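PDB 3UXF: fimbrial subunit type 1 from Actinomyces oris, which serves as the major pilin subunit, building the shaft of the type 1 fimbriae on the surface of this Gram-positive bacterium. Local coordinates for residues A41-T46 with A131-G136. Numbering follows the deposited sequence.
With CA (calcium ion), chain D.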
ATOM      1  N   ALA A  41      44.816  13.052   8.033  1.00 16.66           N
ATOM      2  CA  ALA A  41      44.133  13.188   6.745  1.00 16.94           C
ATOM      3  C   ALA A  41      42.819  13.919   6.906  1.00 15.98           C
ATOM      4  O   ALA A  41      42.129  13.749   7.912  1.00 15.48           O
ATOM      5  CB  ALA A  41      43.885  11.827   6.107  1.00 15.42           C
ATOM      6  N   ALA A  42      42.471  14.709   5.891  1.00 15.96           N
ATOM      7  CA  ALA A  42      41.102  15.232   5.784  1.00 13.83           C
ATOM      8  C   ALA A  42      40.195  14.060   5.469  1.00 14.13           C
ATOM      9  O   ALA A  42      40.582  13.139   4.746  1.00 16.49           O
ATOM     10  CB  ALA A  42      40.998  16.285   4.673  1.00 16.72           C
ATOM     11  N   THR A  43      38.986  14.107   6.030  1.00 13.19           N
ATOM     12  CA  THR A  43      38.002  13.047   5.780  1.00 13.44           C
ATOM     13  C   THR A  43      36.645  13.652   5.533  1.00 12.93           C
ATOM     14  O   THR A  43      36.360  14.758   5.984  1.00 14.19           O
ATOM     15  CB  THR A  43      37.860  12.105   6.987  1.00 13.63           C
ATOM     16  OG1 THR A  43      37.645  12.865   8.176  1.00 13.75           O
ATOM     17  CG2 THR A  43      39.102  11.179   7.152  1.00 14.98           C
ATOM     18  N   THR A  44      35.776  12.902   4.842  1.00 10.99           N
ATOM     19  CA  THR A  44      34.352  13.252   4.807  1.00 14.38           C
ATOM     20  C   THR A  44      33.541  11.966   4.852  1.00 13.67           C
ATOM     21  O   THR A  44      34.047  10.898   4.491  1.00 12.84           O
ATOM     22  CB  THR A  44      33.929  14.066   3.541  1.00 14.73           C
ATOM     23  OG1 THR A  44      34.205  13.300   2.374  1.00 14.79           O
ATOM     24  CG2 THR A  44      34.704  15.416   3.439  1.00 13.78           C
ATOM     25  N   LEU A  45      32.291  12.081   5.312  1.00 12.39           N
ATOM     26  CA  LEU A  45      31.373  10.944   5.331  1.00 12.31           C
ATOM     27  C   LEU A  45      30.071  11.437   4.719  1.00 11.12           C
ATOM     28  O   LEU A  45      29.502  12.368   5.245  1.00 14.40           O
ATOM     29  CB  LEU A  45      31.124  10.482   6.763  1.00 12.56           C
ATOM     30  CG  LEU A  45      30.011   9.432   6.864  1.00 12.48           C
ATOM     31  CD1 LEU A  45      30.337   8.183   6.049  1.00 15.81           C
ATOM     32  CD2 LEU A  45      29.744   9.097   8.352  1.00 17.08           C
ATOM     33  N   THR A  46      29.602  10.808   3.647  1.00 12.75           N
ATOM     34  CA  THR A  46      28.383  11.260   2.968  1.00 13.67           C
ATOM     35  C   THR A  46      27.382  10.122   3.039  1.00 12.99           C
ATOM     36  O   THR A  46      27.627   9.042   2.505  1.00 13.69           O
ATOM     37  CB  THR A  46      28.674  11.604   1.514  1.00 13.47           C
ATOM     38  OG1 THR A  46      29.628  12.675   1.483  1.00 15.65           O
ATOM     39  CG2 THR A  46      27.393  12.114   0.810  1.00 14.80           C
ATOM     40  N   ALA A 131      35.534  19.124   9.040  1.00 14.11           N
ATOM     41  CA  ALA A 131      35.432  19.684  10.395  1.00 14.88           C
ATOM     42  C   ALA A 131      34.724  18.743  11.360  1.00 15.33           C
ATOM     43  O   ALA A 131      34.971  18.781  12.573  1.00 16.90           O
ATOM     44  CB  ALA A 131      34.730  21.088  10.398  1.00 16.28           C
ATOM     45  N   GLN A 132      33.798  17.938  10.813  1.00 13.27           N
ATOM     46  CA  GLN A 132      32.996  17.052  11.645  1.00 14.49           C
ATOM     47  C   GLN A 132      33.535  15.646  11.802  1.00 14.88           C
ATOM     48  O   GLN A 132      32.999  14.870  12.586  1.00 15.37           O
ATOM     49  CB  GLN A 132      31.604  16.950  11.049  1.00 13.11           C
ATOM     50  CG  GLN A 132      30.806  18.221  11.124  1.00 15.48           C
ATOM     51  CD  GLN A 132      29.487  18.056  10.383  1.00 16.76           C
ATOM     52  OE1 GLN A 132      29.484  17.795   9.180  1.00 17.55           O
ATOM     53  NE2 GLN A 132      28.364  18.219  11.101  1.00 20.70           N
ATOM     54  N   THR A 133      34.590  15.307  11.075  1.00 13.54           N
ATOM     55  CA  THR A 133      35.046  13.927  11.084  1.00 13.05           C
ATOM     56  C   THR A 133      36.556  13.873  11.154  1.00 13.65           C
ATOM     57  O   THR A 133      37.249  14.796  10.699  1.00 13.71           O
ATOM     58  CB  THR A 133      34.617  13.144   9.807  1.00 14.14           C
ATOM     59  OG1 THR A 133      35.119  13.780   8.616  1.00 13.51           O
ATOM     60  CG2 THR A 133      33.111  13.018   9.717  1.00 14.18           C
ATOM     61  N   GLU A 134      37.062  12.791  11.723  1.00 14.63           N
ATOM     62  CA  GLU A 134      38.499  12.559  11.717  1.00 15.32           C
ATOM     63  C   GLU A 134      38.724  11.081  11.419  1.00 13.68           C
ATOM     64  O   GLU A 134      37.762  10.309  11.340  1.00 14.21           O
ATOM     65  CB  GLU A 134      39.118  12.953  13.062  1.00 17.11           C
ATOM     66  CG  GLU A 134      38.573  12.193  14.232  1.00 21.29           C
ATOM     67  CD  GLU A 134      39.046  12.750  15.577  1.00 27.84           C
ATOM     68  OE1 GLU A 134      40.188  12.443  15.977  1.00 30.73           O
ATOM     69  OE2 GLU A 134      38.262  13.474  16.231  1.00 32.47           O
ATOM     70  N   VAL A 135      39.981  10.709  11.196  1.00 11.59           N
ATOM     71  CA  VAL A 135      40.317   9.292  11.031  1.00 12.10           C
ATOM     72  C   VAL A 135      39.822   8.506  12.226  1.00 12.12           C
ATOM     73  O   VAL A 135      40.146   8.801  13.401  1.00 14.15           O
ATOM     74  CB  VAL A 135      41.837   9.105  10.842  1.00 13.01           C
ATOM     75  CG1 VAL A 135      42.228   7.649  10.941  1.00 11.97           C
ATOM     76  CG2 VAL A 135      42.232   9.655   9.463  1.00 14.89           C
ATOM     77  N   GLY A 136      39.020   7.486  11.950  1.00 11.77           N
ATOM     78  CA  GLY A 136      38.478   6.657  13.006  1.00 12.79           C
ATOM     79  C   GLY A 136      37.205   5.945  12.599  1.00 12.50           C
ATOM     80  O   GLY A 136      36.782   6.021  11.451  1.00 12.69           O
TER
HETATM   81 CA    CA D   3      38.940  16.359  10.167  1.00 14.39          CA
HETATM   82  O   HOH W   1      42.224  12.866  10.602  1.00 17.74           O
HETATM   83  O   HOH W   2      39.736  14.273   9.107  1.00 14.69           O
HETATM   84  O   HOH W   3      41.120  15.725  11.063  1.00 21.96           O
HETATM   85  O   HOH W   4      39.847  18.597  10.227  1.00 23.72           O
HETATM   86  O   HOH W   5      38.639  16.786  12.477  1.00 17.94           O
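Thr-43 and Glu-134 bring the two backbones to within 6.0 Å, CA to CA, where the run into strand 44-48 passes the turn that leads into strand 136-144, their directions 128° apart. The two segments are joined by a hydroxyl pair and by water. The OG1 atoms of Thr-43 and Thr-133 form a hydrogen bond of 2.7 Å, hydroxyl to hydroxyl. A chi1 near +55° in both threonines (51° and 58°) sets each OG1 over its own backbone and turns the two hydroxyls to face each other. Thr-133 OG1 is also bonded to Thr-129 O, so this buried hydroxyl is gripped twice. The methyl CG2 of Thr-43 meets CG2 of Val-135 at 4.2 Å, the side chains crossing at about a right angle, and the same valine methyl lies 4.3 Å from Ala-41 CB.

The calcium ion takes Thr-133 O at 2.4 Å, Asp-130 O and four waters among its ligands. Water 2 is one of them and hydrogen-bonds both Ala-41 O and Thr-43 OG1, which places these two oxygens in the second shell of the metal; a separate water links Ala-41 O to Val-135 N.

Within the N-terminal pilin domain, the calcium-binding connection crosses between the two sheets of a beta sandwich, from edge strand 125-128 to strand 136-144. Strand 44-48 runs between 125-128 and 170-176, while Leu-45 and Thr-133 reach inward to Ile-81 of the facing sheet.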